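Local coordinates for protein 5-carboxymethyl-2-hydroxymuconate semialdehyde dehydrogenase (Thermus thermophilus, PDB 2D4E) that probably catalyses the NAD-dependent oxidation of 5-carboxymethyl-2-hydroxymuconate semialdehyde to its carboxylic acid, as a member of the aldehyde dehydrogenase family, at residues E42-L47 with Q226-E231; T170-P175 with P350-R355; A198-F203 with P346-E351. One frame throughout, in Å; residues are numbered along the deposited sequence.

Contact 1 (E42-L47 with Q226-E231); sequences ETFPSL and QGFGEE. With NA (sodium ion), chain I; NAD (nicotinamide-adenine-dinucleotide), chain K.
Phe-44 and Phe-228 reach each other through different first torsions. In Phe-44, CG stands between the backbone N and the carbonyl carbon (chi1 68°). In Phe-228, CG lies anti to the carbonyl carbon (chi1 -60°), which swings the far end of the ring to Phe-44. The two side chains run antiparallel past one another. Their ring centroids are 5.1 Å apart and the planes are oblique, at 48°. CE2 of Phe-228 sits over one face of the Phe-44 ring, displaced toward its rim. CZ of Phe-228 meets CB of Phe-44 at 3.7 Å. The other end of the Phe-44 ring reaches the opposing backbone, with CE2 3.8 Å from Gly-227 N. Gly-227 has phi/psi angles at which a CB would run into the carbonyl O of the residue before. The contact joins strand 43-48 to the loop leading into helix 229-238. Phe-228 is the N-cap of that helix, which follows strand 222-224 of the parallel sheet, as in the Rossmann-like NAD-binding domain of aldehyde dehydrogenases. Gly-229 comes close to the cofactor, its CA 3.1 Å from NAD O2B. Glu-231 OE1 lies in plane at the Phe-228 ring edge and forms a salt bridge with Arg-60. Farther along the strand, Ser-46 OG at 2.7 Å and Leu-47 O at 2.5 Å bind the sodium ion, which Asp-113 and Trp-200 also bind.

Contact 2 (T170-P175 with P350-R355); sequences TPWNAP and PEHLQR. With NAD (nicotinamide-adenine-dinucleotide), chain K.
Trp-172 and His-352 meet in a T-shaped (edge-to-face) aromatic pair. The tryptophan supplies the edge and the histidine the face. The centroids of the six-membered ring of Trp-172 and the ring of His-352 lie 5.0 Å apart, with the planes at 65°. CZ2 of Trp-172 stands over the centre of the imidazole. CH2 beside it is 3.8 Å from His-352 NE2. On the helix side, CG of His-352 is anti to the backbone N (chi1 -172°), and this carries the ring off helix 350-365 to the indole. Phe-411 and Trp-200 also pack their rings against Trp-172.

The polar contacts go elsewhere. His-352 NE2 is hydrogen-bonded to Phe-411 O, which limits rotation of the imidazole while its face meets the indole. In the loop after strand 166-169, the two hydrogen bonds to the cofactor both use backbone atoms. NAD O3B donates a hydrogen bond to Thr-170 O. The backbone N of Trp-172 gives only a weak one, 3.4 Å, to NAD O2N. Pro-171 CB also lies close to this phosphate oxygen, 3.2 Å from NAD O2N.

Apolar packing adds to this grip. Pro-171 CG lies 3.9 Å from C6N of the nicotinamide ring. A leucine in place of Trp-172 would probably open a gap between the cofactor loop and the helix, leaving the His-352 face without its aromatic edge.

No hydrogen bond crosses between the segments. The link from cofactor loop to helix is thus aromatic, and the polarised C-H edge of the indole probably meets the pi electrons of the imidazole in a weakly electrostatic contact.

Contact 3 (A198-F203 with P346-E351); sequences AEWSPF and PLIHPE. With NA (sodium ion), chain I; NAD (nicotinamide-adenine-dinucleotide), chain K.
The rings of Trp-200 and His-349 lie nearly parallel, their planes 10° apart. They form an offset stack, with the centroids of the indole five-membered ring and the imidazole 4.2 Å apart. His-349 CB completes the overlap. It makes a CH-pi contact 3.6 Å from the centroid of the Trp-200 six-membered ring, almost on the ring normal. With CG anti to the backbone N (chi1 -169°), the imidazole extends from CB toward the five-membered ring. Pro-350 CD lies against the opposite face of the imidazole, toward its rim.

His-349 is also the N-cap of helix 350-365. Its ND1 accepts a nearly straight 2.9 Å hydrogen bond from Glu-351 N, which lies close to the imidazole plane. Glu-351 OE1 reaches the indole edge, in plane, 3.8 Å from Trp-200 CZ2. Ile-348 CG2 packs 3.7 Å from Trp-200 CE3.

The type I turn from Ala-198 to Ser-201 faces the cofactor too, and Glu-199 OE2 accepts a 2.8 Å hydrogen bond from NAD O2B. Trp-200 O binds the sodium ion at 2.5 Å. A water on that ion donates to Ile-348 O. The metal and its water thus link the two backbones beside the stack, and the capping bond probably keeps ND1 of His-349 unprotonated.

Contacts 2 and 3 have centres about 5 Å apart and share Pro-350 and Glu-351 of helix 350-365. Their loops are joined by Trp-172 O and Ser-201 OG, a probable hydrogen bond of 2.9 Å. Contact 1 lies about 11 Å from contact 3, centre to centre, and about 14 Å from contact 2. It is tied to contact 3 by Gln-226 NE2 to Pro-202 O, 2.8 Å, and by Gly-229 N to Glu-199 OE1, 3.2 Å. The sodium ion connects 42-47 with 198-203. All three contacts touch NAD: 226-231 and 198-203 lie at the adenosine ribose, whereas 170-175 runs from there along the diphosphate to the nicotinamide.

Contact 1 (E42-L47 with Q226-E231)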
# COMPACT_ATOMS: atom_id res chain seq x y z
N GLU C 42 -25.62 -43.86 8.64
CA GLU C 42 -24.49 -44.45 7.94
C GLU C 42 -23.14 -43.86 8.35
O GLU C 42 -23.04 -42.69 8.72
CB GLU C 42 -24.66 -44.29 6.43
CG GLU C 42 -25.69 -45.22 5.82
CD GLU C 42 -25.80 -45.07 4.31
OE1 GLU C 42 -24.74 -45.03 3.64
OE2 GLU C 42 -26.93 -45.00 3.80
N THR C 43 -22.11 -44.69 8.28
CA THR C 43 -20.76 -44.27 8.61
C THR C 43 -19.80 -44.92 7.61
O THR C 43 -20.19 -45.80 6.85
CB THR C 43 -20.34 -44.71 10.03
OG1 THR C 43 -20.35 -46.13 10.12
CG2 THR C 43 -21.28 -44.13 11.08
N PHE C 44 -18.55 -44.47 7.62
CA PHE C 44 -17.53 -45.04 6.75
C PHE C 44 -16.26 -45.15 7.58
O PHE C 44 -15.99 -44.32 8.45
CB PHE C 44 -17.33 -44.16 5.50
CG PHE C 44 -16.71 -42.82 5.78
CD1 PHE C 44 -15.33 -42.65 5.76
CD2 PHE C 44 -17.52 -41.71 6.04
CE1 PHE C 44 -14.76 -41.40 5.99
CE2 PHE C 44 -16.96 -40.46 6.28
CZ PHE C 44 -15.57 -40.30 6.25
N PRO C 45 -15.47 -46.20 7.34
CA PRO C 45 -14.24 -46.38 8.11
C PRO C 45 -13.03 -45.64 7.57
O PRO C 45 -12.98 -45.25 6.40
CB PRO C 45 -14.03 -47.88 8.06
CG PRO C 45 -14.43 -48.18 6.62
CD PRO C 45 -15.68 -47.33 6.41
N SER C 46 -12.05 -45.44 8.45
CA SER C 46 -10.79 -44.82 8.09
C SER C 46 -9.70 -45.76 8.61
O SER C 46 -9.72 -46.15 9.77
CB SER C 46 -10.62 -43.45 8.75
OG SER C 46 -9.37 -42.90 8.37
N LEU C 47 -8.77 -46.11 7.73
CA LEU C 47 -7.69 -47.02 8.06
C LEU C 47 -6.45 -46.36 8.66
O LEU C 47 -6.24 -45.15 8.52
CB LEU C 47 -7.26 -47.78 6.79
CG LEU C 47 -8.34 -48.37 5.89
CD1 LEU C 47 -7.69 -49.03 4.68
CD2 LEU C 47 -9.17 -49.39 6.66
N GLN C 226 -18.64 -34.63 7.60
CA GLN C 226 -17.74 -35.68 7.17
C GLN C 226 -18.38 -36.40 5.99
O GLN C 226 -19.60 -36.46 5.88
CB GLN C 226 -17.50 -36.68 8.30
CG GLN C 226 -16.86 -36.09 9.54
CD GLN C 226 -15.35 -35.95 9.40
OE1 GLN C 226 -14.80 -36.07 8.30
NE2 GLN C 226 -14.68 -35.68 10.51
N GLY C 227 -17.56 -36.94 5.09
CA GLY C 227 -18.12 -37.64 3.96
C GLY C 227 -17.26 -37.66 2.71
O GLY C 227 -16.23 -36.98 2.64
N PHE C 228 -17.71 -38.42 1.72
CA PHE C 228 -17.00 -38.57 0.46
C PHE C 228 -17.09 -37.33 -0.41
O PHE C 228 -18.05 -36.56 -0.33
CB PHE C 228 -17.57 -39.78 -0.30
CG PHE C 228 -17.44 -41.08 0.45
CD1 PHE C 228 -18.42 -42.06 0.34
CD2 PHE C 228 -16.34 -41.33 1.26
CE1 PHE C 228 -18.31 -43.27 1.02
CE2 PHE C 228 -16.21 -42.54 1.95
CZ PHE C 228 -17.20 -43.51 1.83
N GLY C 229 -16.09 -37.14 -1.26
CA GLY C 229 -16.06 -35.99 -2.15
C GLY C 229 -17.26 -35.88 -3.07
O GLY C 229 -17.85 -34.81 -3.21
N GLU C 230 -17.64 -37.00 -3.69
CA GLU C 230 -18.77 -37.02 -4.60
C GLU C 230 -20.11 -36.88 -3.89
O GLU C 230 -21.13 -36.59 -4.52
CB GLU C 230 -18.76 -38.31 -5.42
CG GLU C 230 -17.84 -38.27 -6.62
CD GLU C 230 -17.72 -39.62 -7.32
OE1 GLU C 230 -18.75 -40.32 -7.48
OE2 GLU C 230 -16.59 -39.98 -7.71
N GLU C 231 -20.12 -37.06 -2.57
CA GLU C 231 -21.36 -36.94 -1.82
C GLU C 231 -21.41 -35.62 -1.04
O GLU C 231 -21.98 -34.65 -1.52
CB GLU C 231 -21.52 -38.15 -0.88
CG GLU C 231 -21.63 -39.47 -1.64
CD GLU C 231 -21.78 -40.70 -0.76
OE1 GLU C 231 -21.87 -41.81 -1.33
OE2 GLU C 231 -21.82 -40.58 0.49
NA NA I . -6.75 -42.84 7.77
PA NAD K . -8.76 -34.75 -3.77
O1A NAD K . -9.50 -35.88 -4.32
O2A NAD K . -8.86 -33.56 -4.63
O5B NAD K . -9.28 -34.29 -2.30
C5B NAD K . -9.46 -32.90 -1.86
C4B NAD K . -10.88 -32.76 -1.35
O4B NAD K . -11.70 -32.84 -2.53
C3B NAD K . -11.37 -33.94 -0.45
O3B NAD K . -11.88 -33.44 0.80
C2B NAD K . -12.43 -34.61 -1.34
O2B NAD K . -13.49 -35.24 -0.59
C1B NAD K . -12.89 -33.46 -2.21
N9A NAD K . -13.51 -33.90 -3.44
C8A NAD K . -13.15 -34.94 -4.28
N7A NAD K . -13.97 -35.07 -5.35
C5A NAD K . -14.90 -34.05 -5.16
C6A NAD K . -16.05 -33.64 -5.94
N6A NAD K . -16.42 -34.24 -7.07
N1A NAD K . -16.77 -32.56 -5.45
C2A NAD K . -16.37 -31.93 -4.27
N3A NAD K . -15.34 -32.24 -3.49
C4A NAD K . -14.63 -33.31 -3.99
O3 NAD K . -7.33 -35.20 -3.56
PN NAD K . -6.29 -35.41 -2.38
O1N NAD K . -5.80 -36.79 -2.52
O2N NAD K . -6.94 -35.07 -1.10
O5D NAD K . -5.27 -34.41 -2.98
C5D NAD K . -3.89 -34.34 -2.76
C4D NAD K . -3.64 -33.21 -3.71
O4D NAD K . -3.80 -31.92 -3.08
C3D NAD K . -2.32 -33.23 -4.47
O3D NAD K . -2.49 -33.06 -5.89
C2D NAD K . -1.57 -32.10 -3.79
O2D NAD K . -0.56 -31.55 -4.66
C1D NAD K . -2.70 -31.15 -3.45
N1N NAD K . -2.36 -30.19 -2.38
C2N NAD K . -2.15 -28.91 -2.86
C3N NAD K . -1.81 -27.95 -1.91
C7N NAD K . -1.53 -26.51 -2.30
O7N NAD K . -1.24 -25.72 -1.42
N7N NAD K . -1.59 -26.13 -3.59
C4N NAD K . -1.67 -28.29 -0.49
C5N NAD K . -1.92 -29.66 -0.15
C6N NAD K . -2.26 -30.65 -1.02
O HOH W 1 -6.44 -43.79 5.51

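Contact 2 (T170-P175 with P350-R355)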
# COMPACT_ATOMS: atom_id res chain seq x y z
N THR C 170 -10.83 -29.83 2.04
CA THR C 170 -9.41 -30.15 2.20
C THR C 170 -8.94 -31.57 1.86
O THR C 170 -9.74 -32.50 1.81
CB THR C 170 -8.99 -29.81 3.63
OG1 THR C 170 -9.93 -30.41 4.54
CG2 THR C 170 -9.01 -28.30 3.83
N PRO C 171 -7.62 -31.74 1.65
CA PRO C 171 -6.99 -33.02 1.32
C PRO C 171 -6.62 -33.89 2.52
O PRO C 171 -6.62 -33.43 3.66
CB PRO C 171 -5.76 -32.59 0.52
CG PRO C 171 -5.34 -31.36 1.26
CD PRO C 171 -6.65 -30.63 1.53
N TRP C 172 -6.28 -35.15 2.25
CA TRP C 172 -5.96 -36.11 3.30
C TRP C 172 -4.55 -36.11 3.90
O TRP C 172 -4.35 -36.71 4.95
CB TRP C 172 -6.27 -37.53 2.82
CG TRP C 172 -5.61 -37.91 1.51
CD1 TRP C 172 -6.22 -38.03 0.30
CD2 TRP C 172 -4.22 -38.19 1.29
NE1 TRP C 172 -5.30 -38.37 -0.67
CE2 TRP C 172 -4.06 -38.47 -0.09
CE3 TRP C 172 -3.09 -38.22 2.11
CZ2 TRP C 172 -2.82 -38.78 -0.66
CZ3 TRP C 172 -1.85 -38.53 1.55
CH2 TRP C 172 -1.73 -38.81 0.17
N ASN C 173 -3.59 -35.46 3.26
CA ASN C 173 -2.22 -35.51 3.77
C ASN C 173 -1.91 -34.73 5.04
O ASN C 173 -1.20 -35.23 5.91
CB ASN C 173 -1.23 -35.15 2.65
CG ASN C 173 -1.24 -33.69 2.30
OD1 ASN C 173 -2.30 -33.06 2.22
ND2 ASN C 173 -0.05 -33.13 2.06
N ALA C 174 -2.44 -33.51 5.16
CA ALA C 174 -2.19 -32.69 6.35
C ALA C 174 -3.48 -32.00 6.81
O ALA C 174 -3.62 -30.78 6.72
CB ALA C 174 -1.12 -31.64 6.04
N PRO C 175 -4.44 -32.79 7.33
CA PRO C 175 -5.76 -32.36 7.81
C PRO C 175 -5.82 -31.09 8.66
O PRO C 175 -6.50 -30.14 8.31
CB PRO C 175 -6.26 -33.58 8.58
CG PRO C 175 -5.67 -34.70 7.81
CD PRO C 175 -4.26 -34.23 7.58
N PRO C 350 -3.99 -48.02 0.71
CA PRO C 350 -3.50 -48.98 -0.28
C PRO C 350 -3.82 -48.57 -1.71
O PRO C 350 -3.07 -48.86 -2.64
CB PRO C 350 -4.18 -50.30 0.13
CG PRO C 350 -5.34 -49.86 0.98
CD PRO C 350 -4.78 -48.69 1.74
N GLU C 351 -4.95 -47.89 -1.90
CA GLU C 351 -5.32 -47.44 -3.23
C GLU C 351 -4.32 -46.40 -3.72
O GLU C 351 -4.02 -46.34 -4.91
CB GLU C 351 -6.73 -46.84 -3.23
CG GLU C 351 -7.84 -47.89 -3.23
CD GLU C 351 -9.22 -47.28 -3.04
OE1 GLU C 351 -9.45 -46.15 -3.52
OE2 GLU C 351 -10.09 -47.94 -2.42
N HIS C 352 -3.81 -45.59 -2.80
CA HIS C 352 -2.85 -44.58 -3.18
C HIS C 352 -1.49 -45.22 -3.49
O HIS C 352 -0.75 -44.75 -4.35
CB HIS C 352 -2.70 -43.53 -2.08
CG HIS C 352 -1.86 -42.36 -2.48
ND1 HIS C 352 -2.14 -41.59 -3.58
CD2 HIS C 352 -0.71 -41.86 -1.96
CE1 HIS C 352 -1.21 -40.66 -3.73
NE2 HIS C 352 -0.33 -40.81 -2.76
N LEU C 353 -1.18 -46.31 -2.79
CA LEU C 353 0.07 -47.02 -3.02
C LEU C 353 -0.00 -47.66 -4.41
O LEU C 353 0.98 -47.66 -5.16
CB LEU C 353 0.30 -48.11 -1.96
CG LEU C 353 1.59 -48.92 -2.13
CD1 LEU C 353 2.80 -47.99 -2.07
CD2 LEU C 353 1.68 -49.99 -1.05
N GLN C 354 -1.17 -48.20 -4.76
CA GLN C 354 -1.33 -48.82 -6.07
C GLN C 354 -1.18 -47.75 -7.16
O GLN C 354 -0.61 -48.02 -8.22
CB GLN C 354 -2.71 -49.49 -6.21
CG GLN C 354 -2.89 -50.21 -7.56
CD GLN C 354 -4.25 -50.86 -7.76
OE1 GLN C 354 -4.75 -51.57 -6.88
NE2 GLN C 354 -4.85 -50.63 -8.92
N ARG C 355 -1.67 -46.54 -6.89
CA ARG C 355 -1.56 -45.47 -7.88
C ARG C 355 -0.11 -45.04 -8.06
O ARG C 355 0.36 -44.88 -9.19
CB ARG C 355 -2.40 -44.24 -7.49
CG ARG C 355 -3.02 -43.58 -8.72
CD ARG C 355 -2.84 -42.06 -8.82
NE ARG C 355 -3.67 -41.33 -7.87
CZ ARG C 355 -4.16 -40.11 -8.08
NH1 ARG C 355 -3.91 -39.47 -9.21
NH2 ARG C 355 -4.89 -39.52 -7.14
PA NAD K . -8.76 -34.75 -3.77
O1A NAD K . -9.50 -35.88 -4.32
O2A NAD K . -8.86 -33.56 -4.63
O5B NAD K . -9.28 -34.29 -2.30
C5B NAD K . -9.46 -32.90 -1.86
C4B NAD K . -10.88 -32.76 -1.35
O4B NAD K . -11.70 -32.84 -2.53
C3B NAD K . -11.37 -33.94 -0.45
O3B NAD K . -11.88 -33.44 0.80
C2B NAD K . -12.43 -34.61 -1.34
O2B NAD K . -13.49 -35.24 -0.59
C1B NAD K . -12.89 -33.46 -2.21
N9A NAD K . -13.51 -33.90 -3.44
C8A NAD K . -13.15 -34.94 -4.28
N7A NAD K . -13.97 -35.07 -5.35
C5A NAD K . -14.90 -34.05 -5.16
C6A NAD K . -16.05 -33.64 -5.94
N6A NAD K . -16.42 -34.24 -7.07
N1A NAD K . -16.77 -32.56 -5.45
C2A NAD K . -16.37 -31.93 -4.27
N3A NAD K . -15.34 -32.24 -3.49
C4A NAD K . -14.63 -33.31 -3.99
O3 NAD K . -7.33 -35.20 -3.56
PN NAD K . -6.29 -35.41 -2.38
O1N NAD K . -5.80 -36.79 -2.52
O2N NAD K . -6.94 -35.07 -1.10
O5D NAD K . -5.27 -34.41 -2.98
C5D NAD K . -3.89 -34.34 -2.76
C4D NAD K . -3.64 -33.21 -3.71
O4D NAD K . -3.80 -31.92 -3.08
C3D NAD K . -2.32 -33.23 -4.47
O3D NAD K . -2.49 -33.06 -5.89
C2D NAD K . -1.57 -32.10 -3.79
O2D NAD K . -0.56 -31.55 -4.66
C1D NAD K . -2.70 -31.15 -3.45
N1N NAD K . -2.36 -30.19 -2.38
C2N NAD K . -2.15 -28.91 -2.86
C3N NAD K . -1.81 -27.95 -1.91
C7N NAD K . -1.53 -26.51 -2.30
O7N NAD K . -1.24 -25.72 -1.42
N7N NAD K . -1.59 -26.13 -3.59
C4N NAD K . -1.67 -28.29 -0.49
C5N NAD K . -1.92 -29.66 -0.15
C6N NAD K . -2.26 -30.65 -1.02

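Contact 3 (A198-F203 with P346-E351)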
# COMPACT_ATOMS: atom_id res chain seq x y z
N ALA C 198 -11.03 -34.38 3.88
CA ALA C 198 -10.75 -35.59 3.11
C ALA C 198 -11.23 -36.81 3.87
O ALA C 198 -11.03 -36.92 5.08
CB ALA C 198 -9.26 -35.70 2.85
N GLU C 199 -11.88 -37.74 3.17
CA GLU C 199 -12.40 -38.94 3.81
C GLU C 199 -11.35 -39.94 4.30
O GLU C 199 -11.65 -40.76 5.17
CB GLU C 199 -13.41 -39.64 2.88
CG GLU C 199 -12.93 -39.95 1.45
CD GLU C 199 -13.22 -38.82 0.46
OE1 GLU C 199 -13.59 -39.13 -0.70
OE2 GLU C 199 -13.08 -37.63 0.83
N TRP C 200 -10.13 -39.88 3.77
CA TRP C 200 -9.08 -40.81 4.19
C TRP C 200 -8.41 -40.49 5.54
O TRP C 200 -7.58 -41.27 6.01
CB TRP C 200 -8.01 -40.94 3.10
CG TRP C 200 -8.39 -41.88 2.01
CD1 TRP C 200 -9.43 -42.78 2.02
CD2 TRP C 200 -7.71 -42.07 0.76
NE1 TRP C 200 -9.43 -43.52 0.85
CE2 TRP C 200 -8.39 -43.10 0.06
CE3 TRP C 200 -6.60 -41.47 0.15
CZ2 TRP C 200 -7.99 -43.55 -1.20
CZ3 TRP C 200 -6.20 -41.91 -1.11
CH2 TRP C 200 -6.89 -42.94 -1.77
N SER C 201 -8.77 -39.36 6.15
CA SER C 201 -8.20 -38.95 7.45
C SER C 201 -9.14 -37.91 8.10
O SER C 201 -8.75 -36.78 8.37
CB SER C 201 -6.81 -38.34 7.25
OG SER C 201 -6.85 -37.23 6.37
N PRO C 202 -10.38 -38.32 8.38
CA PRO C 202 -11.44 -37.51 8.98
C PRO C 202 -11.37 -37.14 10.45
O PRO C 202 -11.91 -36.10 10.86
CB PRO C 202 -12.68 -38.34 8.69
CG PRO C 202 -12.16 -39.73 8.97
CD PRO C 202 -10.79 -39.74 8.31
N PHE C 203 -10.72 -37.97 11.26
CA PHE C 203 -10.66 -37.76 12.70
C PHE C 203 -10.23 -36.40 13.25
O PHE C 203 -10.92 -35.82 14.09
CB PHE C 203 -9.81 -38.86 13.33
CG PHE C 203 -10.32 -40.24 13.03
CD1 PHE C 203 -9.45 -41.24 12.62
CD2 PHE C 203 -11.68 -40.51 13.11
CE1 PHE C 203 -9.94 -42.50 12.28
CE2 PHE C 203 -12.17 -41.76 12.76
CZ PHE C 203 -11.30 -42.76 12.35
N PRO C 346 4.49 -44.82 5.98
CA PRO C 346 3.64 -45.40 4.94
C PRO C 346 2.75 -44.37 4.25
O PRO C 346 2.46 -43.31 4.80
CB PRO C 346 2.83 -46.41 5.72
CG PRO C 346 2.56 -45.67 7.00
CD PRO C 346 3.91 -45.03 7.32
N LEU C 347 2.31 -44.71 3.04
CA LEU C 347 1.43 -43.85 2.29
C LEU C 347 0.04 -43.96 2.89
O LEU C 347 -0.27 -44.93 3.60
CB LEU C 347 1.43 -44.24 0.80
CG LEU C 347 2.82 -44.17 0.17
CD1 LEU C 347 2.73 -44.40 -1.32
CD2 LEU C 347 3.45 -42.80 0.46
N ILE C 348 -0.79 -42.97 2.60
CA ILE C 348 -2.14 -42.87 3.14
C ILE C 348 -3.11 -44.04 3.03
O ILE C 348 -3.80 -44.37 3.99
CB ILE C 348 -2.84 -41.62 2.55
CG1 ILE C 348 -4.17 -41.37 3.28
CG2 ILE C 348 -3.06 -41.79 1.06
CD1 ILE C 348 -4.00 -41.05 4.76
N HIS C 349 -3.15 -44.69 1.87
CA HIS C 349 -4.11 -45.75 1.66
C HIS C 349 -3.58 -46.74 0.62
O HIS C 349 -2.79 -46.36 -0.24
CB HIS C 349 -5.41 -45.09 1.17
CG HIS C 349 -6.61 -45.98 1.15
ND1 HIS C 349 -6.83 -46.91 0.15
CD2 HIS C 349 -7.68 -46.07 1.98
CE1 HIS C 349 -7.98 -47.52 0.37
NE2 HIS C 349 -8.51 -47.03 1.47
N PRO C 350 -3.99 -48.02 0.71
CA PRO C 350 -3.50 -48.98 -0.28
C PRO C 350 -3.82 -48.57 -1.71
O PRO C 350 -3.07 -48.86 -2.64
CB PRO C 350 -4.18 -50.30 0.13
CG PRO C 350 -5.34 -49.86 0.98
CD PRO C 350 -4.78 -48.69 1.74
N GLU C 351 -4.95 -47.89 -1.90
CA GLU C 351 -5.32 -47.44 -3.23
C GLU C 351 -4.32 -46.40 -3.72
O GLU C 351 -4.02 -46.34 -4.91
CB GLU C 351 -6.73 -46.84 -3.23
CG GLU C 351 -7.84 -47.89 -3.23
CD GLU C 351 -9.22 -47.28 -3.04
OE1 GLU C 351 -9.45 -46.15 -3.52
OE2 GLU C 351 -10.09 -47.94 -2.42
NA NA I . -6.75 -42.84 7.77
PA NAD K . -8.76 -34.75 -3.77
O1A NAD K . -9.50 -35.88 -4.32
O2A NAD K . -8.86 -33.56 -4.63
O5B NAD K . -9.28 -34.29 -2.30
C5B NAD K . -9.46 -32.90 -1.86
C4B NAD K . -10.88 -32.76 -1.35
O4B NAD K . -11.70 -32.84 -2.53
C3B NAD K . -11.37 -33.94 -0.45
O3B NAD K . -11.88 -33.44 0.80
C2B NAD K . -12.43 -34.61 -1.34
O2B NAD K . -13.49 -35.24 -0.59
C1B NAD K . -12.89 -33.46 -2.21
N9A NAD K . -13.51 -33.90 -3.44
C8A NAD K . -13.15 -34.94 -4.28
N7A NAD K . -13.97 -35.07 -5.35
C5A NAD K . -14.90 -34.05 -5.16
C6A NAD K . -16.05 -33.64 -5.94
N6A NAD K . -16.42 -34.24 -7.07
N1A NAD K . -16.77 -32.56 -5.45
C2A NAD K . -16.37 -31.93 -4.27
N3A NAD K . -15.34 -32.24 -3.49
C4A NAD K . -14.63 -33.31 -3.99
O3 NAD K . -7.33 -35.20 -3.56
PN NAD K . -6.29 -35.41 -2.38
O1N NAD K . -5.80 -36.79 -2.52
O2N NAD K . -6.94 -35.07 -1.10
O5D NAD K . -5.27 -34.41 -2.98
C5D NAD K . -3.89 -34.34 -2.76
C4D NAD K . -3.64 -33.21 -3.71
O4D NAD K . -3.80 -31.92 -3.08
C3D NAD K . -2.32 -33.23 -4.47
O3D NAD K . -2.49 -33.06 -5.89
C2D NAD K . -1.57 -32.10 -3.79
O2D NAD K . -0.56 -31.55 -4.66
C1D NAD K . -2.70 -31.15 -3.45
N1N NAD K . -2.36 -30.19 -2.38
C2N NAD K . -2.15 -28.91 -2.86
C3N NAD K . -1.81 -27.95 -1.91
C7N NAD K . -1.53 -26.51 -2.30
O7N NAD K . -1.24 -25.72 -1.42
N7N NAD K . -1.59 -26.13 -3.59
C4N NAD K . -1.67 -28.29 -0.49
C5N NAD K . -1.92 -29.66 -0.15
C6N NAD K . -2.26 -30.65 -1.02
O HOH W 1 -6.44 -43.79 5.51